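Long-range contacts in ethylbenzene dehydrogenase alpha-subunit (PDB 2IVF), which belongs to the molybdopterin oxidoreductase family and holds a molybdenum atom, the pterin dinucleotides MGD and MD1, and an iron/sulfur cluster: residues A241-M252 with F267-A276; A881-A892 with C901-P909. One frame throughout, in Å; residues are numbered along the deposited sequence.

Along the chain, interaction 1 comes first: a 3-10 turn and strand 249-253 run out, helix 265-274 returns over them, and the contact closes a short loop of 14 residues before strand 277-281 begins. Some 600 residues later, interaction 2 closes a still smaller loop of eight residues, the distal part of the hairpin of strands 891-895 and 900-908. The two loops lie in series, neither nesting nor crossing. Interaction 1 packs a helix on a parallel sheet within the molybdopterin oxidoreductase region; interaction 2 joins strands in the dinucleotide-binding domain. Their centres lie about 36 Å apart, their nearest atoms about 17 Å, and both have the beta-subunit nearby.

Interaction 1: residues A241-M252 with F267-A276; sequences ADNLLDAELIFM and FLSEARYKGA
Phe267 lays one ring face against the peptide joining Ala241 to Asp242, with Asp242 N above the ring centre, whereas Leu245 CD1 sits at the edge, 3.9 Å from Phe267 CD1. Near the C-terminal end of the helix, Lys274 NZ donates to Leu245 O; the modelled 2.5 Å is very short and its exact length doubtful. With CG anti to the backbone N (chi1 -165°) and the chain extended beyond it, the ammonium group is carried out to this carbonyl. Asp246 OD1 stands 4.5 Å from Lys274 NZ, too far for a salt bridge; Asp246 OD2 bonds to Tyr119 OH instead. Asp242 is served by Ser240 and a bound glycerol, while Glu270 pairs with His266 and with Lys27 and Arg233 of the beta-subunit. At Gly275, whose phi is positive, a Schellman motif satisfies Ala271 O through Ala276 N and Arg272 O through Gly275 N. Ala276 CA makes a CA-H...O contact of 3.5 Å with Glu248 O. The rest of the interface is apolar. Ile250 CD1 touches both Ala271 CB (3.5 Å) and Ala276 CB. Met252 CE meets Leu268 CD1 tip to tip at 3.9 Å. Strands 249-253 and 277-281 are parallel neighbours, making helix 265-274 part of the connection of a beta-alpha-beta crossover. Its seating on the sheet therefore rests mainly on apolar packing, the carboxylates around it finding their partners outside the contact.

Interaction 2: residues A881-A892 with C901-P909; sequences AAELGIKDGDMA and CEIMVRTAP
Met891 and Met904 face each other as an antiparallel non-hydrogen-bonded pair, their side chains crossing obliquely so that Met891 CE comes within 3.4 Å of Met904 CE, a tight approach. Bends at chi2 and chi3 fold the Met891 chain over its neighbour, laying Met891 SD 3.7 Å from Met904 CA. The next pair, Ala892 with Ile903, is hydrogen-bonded in both directions: Ala892 N to Ile903 O at 2.8 Å, Ile903 N to Ala892 O at 2.9 Å. Ala892 CB presses on Val905 CG2 at 3.3 Å, and Ile886 CG2 meets the same valine, the two branched chains at about a right angle. Met891, Ala892, Ile903, Met904 and Val905 belong to the hairpin of strands 891-895 and 900-908 in the dinucleotide-binding domain, of the double-psi beta-barrel clan; Ile886 packs on it from the preceding loop. Before the hairpin pairs regularly, the type II turn Lys887-Asp890 docks on the longer strand. Gly889 N donates to Val905 O, and Val905 N returns a 2.7 Å bond to Asp890 O. Asp888 OD1 accepts Thr907 N at 3.1 Å on its anti side, 33° out of the carboxylate plane; the same oxygen takes a salt bridge from Arg869, whose NH1 also bonds Val905 O. Within the turn, Lys887 N donates to Asp890 OD2 at 2.6 Å, from above the carboxylate. Farther out, Arg906 turns away to bond Trp130 and Gln134 of the beta-subunit.

Interaction 1: residues A241-M252 with F267-A276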
loop_
_atom_site.group_PDB
_atom_site.type_symbol
_atom_site.label_atom_id
_atom_site.label_comp_id
_atom_site.label_asym_id
_atom_site.label_seq_id
_atom_site.Cartn_x
_atom_site.Cartn_y
_atom_site.Cartn_z
ATOM N N ALA A 241 5.018 11.744 13.737
ATOM C CA ALA A 241 4.934 10.318 14.119
ATOM C C ALA A 241 5.794 9.985 15.327
ATOM O O ALA A 241 5.453 9.040 16.075
ATOM C CB ALA A 241 5.265 9.418 12.950
ATOM N N ASP A 242 6.899 10.723 15.500
ATOM C CA ASP A 242 7.826 10.478 16.620
ATOM C C ASP A 242 7.215 10.916 17.959
ATOM O O ASP A 242 7.715 10.519 19.000
ATOM C CB ASP A 242 9.220 11.087 16.395
ATOM C CG ASP A 242 9.200 12.608 16.148
ATOM O OD1 ASP A 242 8.084 13.165 16.029
ATOM O OD2 ASP A 242 10.292 13.227 15.994
ATOM N N ASN A 243 6.083 11.646 17.911
ATOM C CA ASN A 243 5.303 11.995 19.117
ATOM C C ASN A 243 4.841 10.729 19.854
ATOM O O ASN A 243 4.753 10.720 21.092
ATOM C CB ASN A 243 4.081 12.818 18.756
ATOM C CG ASN A 243 3.334 13.367 19.976
ATOM O OD1 ASN A 243 3.933 13.977 20.856
ATOM N ND2 ASN A 243 2.020 13.169 20.010
ATOM N N LEU A 244 4.646 9.638 19.124
ATOM C CA LEU A 244 4.283 8.356 19.762
ATOM C C LEU A 244 5.343 7.873 20.727
ATOM O O LEU A 244 5.046 7.159 21.675
ATOM C CB LEU A 244 4.061 7.256 18.719
ATOM C CG LEU A 244 2.909 7.318 17.725
ATOM C CD1 LEU A 244 2.819 5.962 16.986
ATOM C CD2 LEU A 244 1.595 7.718 18.411
ATOM N N LEU A 245 6.589 8.285 20.522
ATOM C CA LEU A 245 7.639 7.879 21.420
ATOM C C LEU A 245 7.552 8.533 22.808
ATOM O O LEU A 245 8.248 8.117 23.730
ATOM C CB LEU A 245 8.958 8.184 20.805
ATOM C CG LEU A 245 9.274 7.386 19.535
ATOM C CD1 LEU A 245 10.562 7.925 18.903
ATOM C CD2 LEU A 245 9.380 5.894 19.896
ATOM N N ASP A 246 6.707 9.563 22.925
ATOM C CA ASP A 246 6.399 10.192 24.186
ATOM C C ASP A 246 5.070 9.766 24.842
ATOM O O ASP A 246 4.732 10.264 25.897
ATOM C CB ASP A 246 6.392 11.705 23.980
ATOM C CG ASP A 246 7.794 12.273 23.786
ATOM O OD1 ASP A 246 8.705 11.768 24.454
ATOM O OD2 ASP A 246 7.955 13.238 23.022
ATOM N N ALA A 247 4.331 8.857 24.199
ATOM C CA ALA A 247 3.085 8.375 24.691
ATOM C C ALA A 247 3.347 7.113 25.497
ATOM O O ALA A 247 4.345 6.414 25.271
ATOM C CB ALA A 247 2.149 8.095 23.516
ATOM N N GLU A 248 2.534 6.880 26.515
ATOM C CA GLU A 248 2.599 5.639 27.318
ATOM C C GLU A 248 1.491 4.702 26.889
ATOM O O GLU A 248 1.530 3.507 27.120
ATOM C CB GLU A 248 2.457 5.982 28.805
ATOM C CG GLU A 248 3.543 6.849 29.305
ATOM C CD GLU A 248 3.304 7.340 30.706
ATOM O OE1 GLU A 248 2.182 7.766 31.025
ATOM O OE2 GLU A 248 4.278 7.326 31.485
ATOM N N LEU A 249 0.475 5.250 26.232
ATOM C CA LEU A 249 -0.680 4.446 25.827
ATOM C C LEU A 249 -1.116 5.025 24.509
ATOM O O LEU A 249 -1.219 6.258 24.405
ATOM C CB LEU A 249 -1.850 4.599 26.795
ATOM C CG LEU A 249 -3.158 3.851 26.547
ATOM C CD1 LEU A 249 -2.896 2.344 26.465
ATOM C CD2 LEU A 249 -4.204 4.204 27.680
ATOM N N ILE A 250 -1.200 4.170 23.490
ATOM C CA ILE A 250 -1.473 4.588 22.114
ATOM C C ILE A 250 -2.712 3.855 21.603
ATOM O O ILE A 250 -2.788 2.601 21.639
ATOM C CB ILE A 250 -0.299 4.277 21.168
ATOM C CG1 ILE A 250 0.990 4.975 21.635
ATOM C CG2 ILE A 250 -0.666 4.631 19.701
ATOM C CD1 ILE A 250 2.312 4.406 21.095
ATOM N N PHE A 251 -3.680 4.617 21.129
ATOM C CA PHE A 251 -4.893 4.082 20.506
ATOM C C PHE A 251 -4.928 4.322 19.005
ATOM O O PHE A 251 -5.044 5.474 18.556
ATOM C CB PHE A 251 -6.154 4.747 21.106
ATOM C CG PHE A 251 -6.453 4.338 22.488
ATOM C CD1 PHE A 251 -7.111 3.143 22.755
ATOM C CD2 PHE A 251 -6.124 5.162 23.544
ATOM C CE1 PHE A 251 -7.385 2.756 24.050
ATOM C CE2 PHE A 251 -6.428 4.797 24.832
ATOM C CZ PHE A 251 -7.032 3.580 25.097
ATOM N N MET A 252 -4.840 3.239 18.223
ATOM C CA MET A 252 -5.035 3.288 16.776
ATOM C C MET A 252 -6.471 2.915 16.542
ATOM O O MET A 252 -6.850 1.791 16.862
ATOM C CB MET A 252 -4.121 2.278 16.085
ATOM C CG MET A 252 -2.659 2.631 16.241
ATOM S SD MET A 252 -2.298 4.010 15.127
ATOM C CE MET A 252 -1.045 4.879 16.019
ATOM N N PHE A 267 7.421 3.884 14.129
ATOM C CA PHE A 267 7.318 4.659 15.382
ATOM C C PHE A 267 6.323 3.980 16.353
ATOM O O PHE A 267 6.534 3.986 17.557
ATOM C CB PHE A 267 6.904 6.112 15.107
ATOM C CG PHE A 267 7.997 6.952 14.514
ATOM C CD1 PHE A 267 9.078 7.351 15.292
ATOM C CD2 PHE A 267 7.911 7.413 13.217
ATOM C CE1 PHE A 267 10.083 8.136 14.779
ATOM C CE2 PHE A 267 8.927 8.219 12.670
ATOM C CZ PHE A 267 9.982 8.608 13.440
ATOM N N LEU A 268 5.272 3.387 15.807
ATOM C CA LEU A 268 4.334 2.582 16.595
ATOM C C LEU A 268 4.983 1.327 17.176
ATOM O O LEU A 268 4.904 1.106 18.379
ATOM C CB LEU A 268 3.106 2.227 15.784
ATOM C CG LEU A 268 2.013 1.456 16.531
ATOM C CD1 LEU A 268 1.332 2.322 17.661
ATOM C CD2 LEU A 268 0.954 0.974 15.486
ATOM N N SER A 269 5.650 0.489 16.365
ATOM C CA SER A 269 6.337 -0.668 16.933
ATOM C C SER A 269 7.489 -0.351 17.866
ATOM O O SER A 269 7.793 -1.101 18.788
ATOM C CB SER A 269 6.826 -1.656 15.865
ATOM O OG SER A 269 7.799 -1.030 15.069
ATOM N N GLU A 270 8.195 0.740 17.592
ATOM C CA GLU A 270 9.283 1.164 18.430
ATOM C C GLU A 270 8.784 1.780 19.744
ATOM O O GLU A 270 9.343 1.526 20.791
ATOM C CB GLU A 270 10.175 2.107 17.625
ATOM C CG GLU A 270 10.820 1.304 16.474
ATOM C CD GLU A 270 11.288 2.101 15.293
ATOM O OE1 GLU A 270 11.086 3.337 15.290
ATOM O OE2 GLU A 270 11.910 1.461 14.383
ATOM N N ALA A 271 7.671 2.517 19.706
ATOM C CA ALA A 271 7.047 3.005 20.932
ATOM C C ALA A 271 6.657 1.832 21.806
ATOM O O ALA A 271 6.730 1.883 23.035
ATOM C CB ALA A 271 5.750 3.846 20.610
ATOM N N ARG A 272 6.164 0.782 21.156
ATOM C CA ARG A 272 5.820 -0.403 21.853
ATOM C C ARG A 272 7.022 -0.979 22.654
ATOM O O ARG A 272 6.913 -1.290 23.822
ATOM C CB ARG A 272 5.239 -1.424 20.913
ATOM C CG ARG A 272 4.714 -2.671 21.615
ATOM C CD ARG A 272 4.238 -3.711 20.670
ATOM N NE ARG A 272 3.463 -4.774 21.330
ATOM C CZ ARG A 272 3.152 -5.945 20.768
ATOM N NH1 ARG A 272 3.503 -6.233 19.524
ATOM N NH2 ARG A 272 2.465 -6.836 21.458
ATOM N N TYR A 273 8.132 -1.191 21.977
ATOM C CA TYR A 273 9.333 -1.660 22.637
ATOM C C TYR A 273 9.892 -0.722 23.757
ATOM O O TYR A 273 10.572 -1.171 24.683
ATOM C CB TYR A 273 10.389 -1.808 21.567
ATOM C CG TYR A 273 10.370 -3.095 20.768
ATOM C CD1 TYR A 273 10.058 -4.329 21.363
ATOM C CD2 TYR A 273 10.822 -3.103 19.477
ATOM C CE1 TYR A 273 10.121 -5.497 20.665
ATOM C CE2 TYR A 273 10.861 -4.263 18.731
ATOM C CZ TYR A 273 10.511 -5.467 19.332
ATOM O OH TYR A 273 10.667 -6.634 18.644
ATOM N N LYS A 274 9.661 0.578 23.627
ATOM C CA LYS A 274 10.062 1.586 24.632
ATOM C C LYS A 274 9.133 1.474 25.835
ATOM O O LYS A 274 9.434 1.976 26.914
ATOM C CB LYS A 274 9.930 2.974 23.986
ATOM C CG LYS A 274 10.606 4.090 24.690
ATOM C CD LYS A 274 10.277 5.415 24.029
ATOM C CE LYS A 274 10.920 6.506 24.835
ATOM N NZ LYS A 274 10.665 7.743 24.115
ATOM N N GLY A 275 7.989 0.828 25.656
ATOM C CA GLY A 275 7.099 0.567 26.769
ATOM C C GLY A 275 5.682 1.057 26.607
ATOM O O GLY A 275 4.830 0.780 27.465
ATOM N N ALA A 276 5.421 1.785 25.532
ATOM C CA ALA A 276 4.075 2.174 25.190
ATOM C C ALA A 276 3.138 0.956 24.987
ATOM O O ALA A 276 3.500 -0.073 24.396
ATOM C CB ALA A 276 4.050 3.136 23.934
#

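Interaction 2: residues A881-A892 with C901-P909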
loop_
_atom_site.group_PDB
_atom_site.type_symbol
_atom_site.label_atom_id
_atom_site.label_comp_id
_atom_site.label_asym_id
_atom_site.label_seq_id
_atom_site.Cartn_x
_atom_site.Cartn_y
_atom_site.Cartn_z
ATOM N N ALA A 881 -18.637 -17.200 5.781
ATOM C CA ALA A 881 -18.547 -17.646 4.369
ATOM C C ALA A 881 -19.022 -19.065 4.285
ATOM O O ALA A 881 -19.823 -19.414 3.399
ATOM C CB ALA A 881 -17.132 -17.517 3.848
ATOM N N ALA A 882 -18.531 -19.896 5.205
ATOM C CA ALA A 882 -18.906 -21.301 5.244
ATOM C C ALA A 882 -20.419 -21.446 5.346
ATOM O O ALA A 882 -20.987 -22.289 4.698
ATOM C CB ALA A 882 -18.202 -22.028 6.425
ATOM N N GLU A 883 -21.072 -20.628 6.175
ATOM C CA GLU A 883 -22.514 -20.715 6.328
ATOM C C GLU A 883 -23.287 -20.340 5.069
ATOM O O GLU A 883 -24.398 -20.795 4.896
ATOM C CB GLU A 883 -22.988 -19.874 7.490
ATOM C CG GLU A 883 -22.464 -20.440 8.821
ATOM C CD GLU A 883 -22.876 -19.605 10.025
ATOM O OE1 GLU A 883 -22.979 -18.364 9.882
ATOM O OE2 GLU A 883 -23.090 -20.213 11.105
ATOM N N LEU A 884 -22.684 -19.551 4.191
ATOM C CA LEU A 884 -23.299 -19.171 2.920
ATOM C C LEU A 884 -22.855 -20.075 1.774
ATOM O O LEU A 884 -23.201 -19.829 0.617
ATOM C CB LEU A 884 -22.926 -17.729 2.599
ATOM C CG LEU A 884 -23.649 -16.717 3.484
ATOM C CD1 LEU A 884 -22.909 -15.378 3.407
ATOM C CD2 LEU A 884 -25.156 -16.625 3.118
ATOM N N GLY A 885 -22.062 -21.105 2.083
ATOM C CA GLY A 885 -21.643 -22.086 1.083
ATOM C C GLY A 885 -20.531 -21.519 0.221
ATOM O O GLY A 885 -20.356 -21.917 -0.918
ATOM N N ILE A 886 -19.788 -20.583 0.778
ATOM C CA ILE A 886 -18.758 -19.819 0.040
ATOM C C ILE A 886 -17.392 -20.250 0.551
ATOM O O ILE A 886 -17.188 -20.371 1.762
ATOM C CB ILE A 886 -18.943 -18.298 0.285
ATOM C CG1 ILE A 886 -20.235 -17.787 -0.374
ATOM C CG2 ILE A 886 -17.762 -17.470 -0.206
ATOM C CD1 ILE A 886 -20.581 -16.349 -0.013
ATOM N N LYS A 887 -16.464 -20.508 -0.368
ATOM C CA LYS A 887 -15.098 -20.855 -0.006
ATOM C C LYS A 887 -14.165 -19.719 -0.411
ATOM O O LYS A 887 -14.495 -18.884 -1.242
ATOM C CB LYS A 887 -14.672 -22.133 -0.747
ATOM C CG LYS A 887 -15.244 -23.402 -0.202
ATOM C CD LYS A 887 -15.051 -24.575 -1.183
ATOM C CE LYS A 887 -15.197 -25.905 -0.403
ATOM N NZ LYS A 887 -15.776 -27.040 -1.212
ATOM N N ASP A 888 -13.009 -19.671 0.217
ATOM C CA ASP A 888 -11.957 -18.745 -0.177
ATOM C C ASP A 888 -11.719 -18.855 -1.699
ATOM O O ASP A 888 -11.614 -19.952 -2.258
ATOM C CB ASP A 888 -10.692 -19.078 0.597
ATOM C CG ASP A 888 -9.581 -18.066 0.393
ATOM O OD1 ASP A 888 -9.802 -16.869 0.527
ATOM O OD2 ASP A 888 -8.451 -18.485 0.113
ATOM N N GLY A 889 -11.658 -17.721 -2.375
ATOM C CA GLY A 889 -11.432 -17.700 -3.837
ATOM C C GLY A 889 -12.701 -17.783 -4.673
ATOM O O GLY A 889 -12.663 -17.550 -5.869
ATOM N N ASP A 890 -13.808 -18.159 -4.061
ATOM C CA ASP A 890 -15.097 -18.070 -4.747
ATOM C C ASP A 890 -15.395 -16.612 -5.088
ATOM O O ASP A 890 -14.880 -15.695 -4.464
ATOM C CB ASP A 890 -16.245 -18.586 -3.888
ATOM C CG ASP A 890 -16.303 -20.065 -3.826
ATOM O OD1 ASP A 890 -15.738 -20.750 -4.707
ATOM O OD2 ASP A 890 -16.985 -20.560 -2.931
ATOM N N MET A 891 -16.230 -16.415 -6.091
ATOM C CA MET A 891 -16.866 -15.116 -6.308
ATOM C C MET A 891 -18.145 -15.048 -5.463
ATOM O O MET A 891 -18.780 -16.047 -5.168
ATOM C CB MET A 891 -17.261 -14.908 -7.766
ATOM C CG MET A 891 -16.134 -14.972 -8.716
ATOM S SD MET A 891 -14.982 -13.646 -8.415
ATOM C CE MET A 891 -13.537 -14.635 -8.570
ATOM N N ALA A 892 -18.525 -13.828 -5.107
ATOM C CA ALA A 892 -19.719 -13.574 -4.344
ATOM C C ALA A 892 -20.411 -12.352 -4.898
ATOM O O ALA A 892 -19.747 -11.495 -5.480
ATOM C CB ALA A 892 -19.350 -13.377 -2.861
ATOM N N CYS A 901 -22.854 -5.934 -6.572
ATOM C CA CYS A 901 -21.595 -6.070 -7.264
ATOM C C CYS A 901 -21.083 -7.474 -7.049
ATOM O O CYS A 901 -21.642 -8.210 -6.243
ATOM C CB CYS A 901 -20.620 -5.066 -6.748
ATOM S SG CYS A 901 -20.125 -5.337 -5.028
ATOM N N GLU A 902 -20.096 -7.869 -7.830
ATOM C CA GLU A 902 -19.533 -9.198 -7.723
ATOM C C GLU A 902 -18.088 -9.004 -7.412
ATOM O O GLU A 902 -17.448 -8.147 -8.012
ATOM C CB GLU A 902 -19.684 -9.944 -9.039
ATOM C CG GLU A 902 -19.099 -11.328 -9.036
ATOM C CD GLU A 902 -19.579 -12.188 -10.191
ATOM O OE1 GLU A 902 -20.704 -11.973 -10.722
ATOM O OE2 GLU A 902 -18.818 -13.113 -10.552
ATOM N N ILE A 903 -17.579 -9.816 -6.485
ATOM C CA ILE A 903 -16.240 -9.655 -5.958
ATOM C C ILE A 903 -15.732 -11.002 -5.503
ATOM O O ILE A 903 -16.537 -11.855 -5.116
ATOM C CB ILE A 903 -16.306 -8.652 -4.803
ATOM C CG1 ILE A 903 -14.925 -8.140 -4.447
ATOM C CG2 ILE A 903 -17.103 -9.249 -3.655
ATOM C CD1 ILE A 903 -14.976 -6.827 -3.598
ATOM N N MET A 904 -14.424 -11.213 -5.619
ATOM C CA MET A 904 -13.772 -12.433 -5.141
ATOM C C MET A 904 -13.695 -12.431 -3.628
ATOM O O MET A 904 -13.411 -11.396 -3.025
ATOM C CB MET A 904 -12.376 -12.576 -5.726
ATOM C CG MET A 904 -11.546 -13.725 -5.081
ATOM S SD MET A 904 -9.966 -13.934 -5.871
ATOM C CE MET A 904 -10.404 -14.869 -7.349
ATOM N N VAL A 905 -13.856 -13.603 -3.019
ATOM C CA VAL A 905 -13.925 -13.723 -1.594
ATOM C C VAL A 905 -12.580 -14.182 -1.047
ATOM O O VAL A 905 -11.928 -15.096 -1.577
ATOM C CB VAL A 905 -15.001 -14.726 -1.160
ATOM C CG1 VAL A 905 -14.952 -14.974 0.388
ATOM C CG2 VAL A 905 -16.384 -14.230 -1.566
ATOM N N ARG A 906 -12.150 -13.476 -0.027
ATOM C CA ARG A 906 -11.085 -13.942 0.865
ATOM C C ARG A 906 -11.722 -14.298 2.205
ATOM O O ARG A 906 -12.391 -13.481 2.786
ATOM C CB ARG A 906 -10.103 -12.813 1.078
ATOM C CG ARG A 906 -9.160 -12.991 2.290
ATOM C CD ARG A 906 -8.042 -11.967 2.248
ATOM N NE ARG A 906 -7.022 -12.354 1.301
ATOM C CZ ARG A 906 -6.417 -11.548 0.447
ATOM N NH1 ARG A 906 -6.728 -10.272 0.360
ATOM N NH2 ARG A 906 -5.512 -12.062 -0.353
ATOM N N THR A 907 -11.509 -15.507 2.707
ATOM C CA THR A 907 -12.037 -15.865 4.034
ATOM C C THR A 907 -10.919 -15.731 5.046
ATOM O O THR A 907 -9.795 -16.107 4.760
ATOM C CB THR A 907 -12.602 -17.287 4.063
ATOM O OG1 THR A 907 -11.584 -18.224 3.708
ATOM C CG2 THR A 907 -13.735 -17.431 3.084
ATOM N N ALA A 908 -11.214 -15.152 6.206
ATOM C CA ALA A 908 -10.197 -14.993 7.256
ATOM C C ALA A 908 -10.884 -15.051 8.619
ATOM O O ALA A 908 -11.969 -14.539 8.771
ATOM C CB ALA A 908 -9.454 -13.688 7.069
ATOM N N PRO A 909 -10.240 -15.665 9.621
ATOM C CA PRO A 909 -10.790 -15.598 10.982
ATOM C C PRO A 909 -10.717 -14.207 11.613
ATOM O O PRO A 909 -11.307 -13.982 12.658
ATOM C CB PRO A 909 -9.935 -16.576 11.769
ATOM C CG PRO A 909 -8.779 -16.876 10.963
ATOM C CD PRO A 909 -9.038 -16.491 9.540
#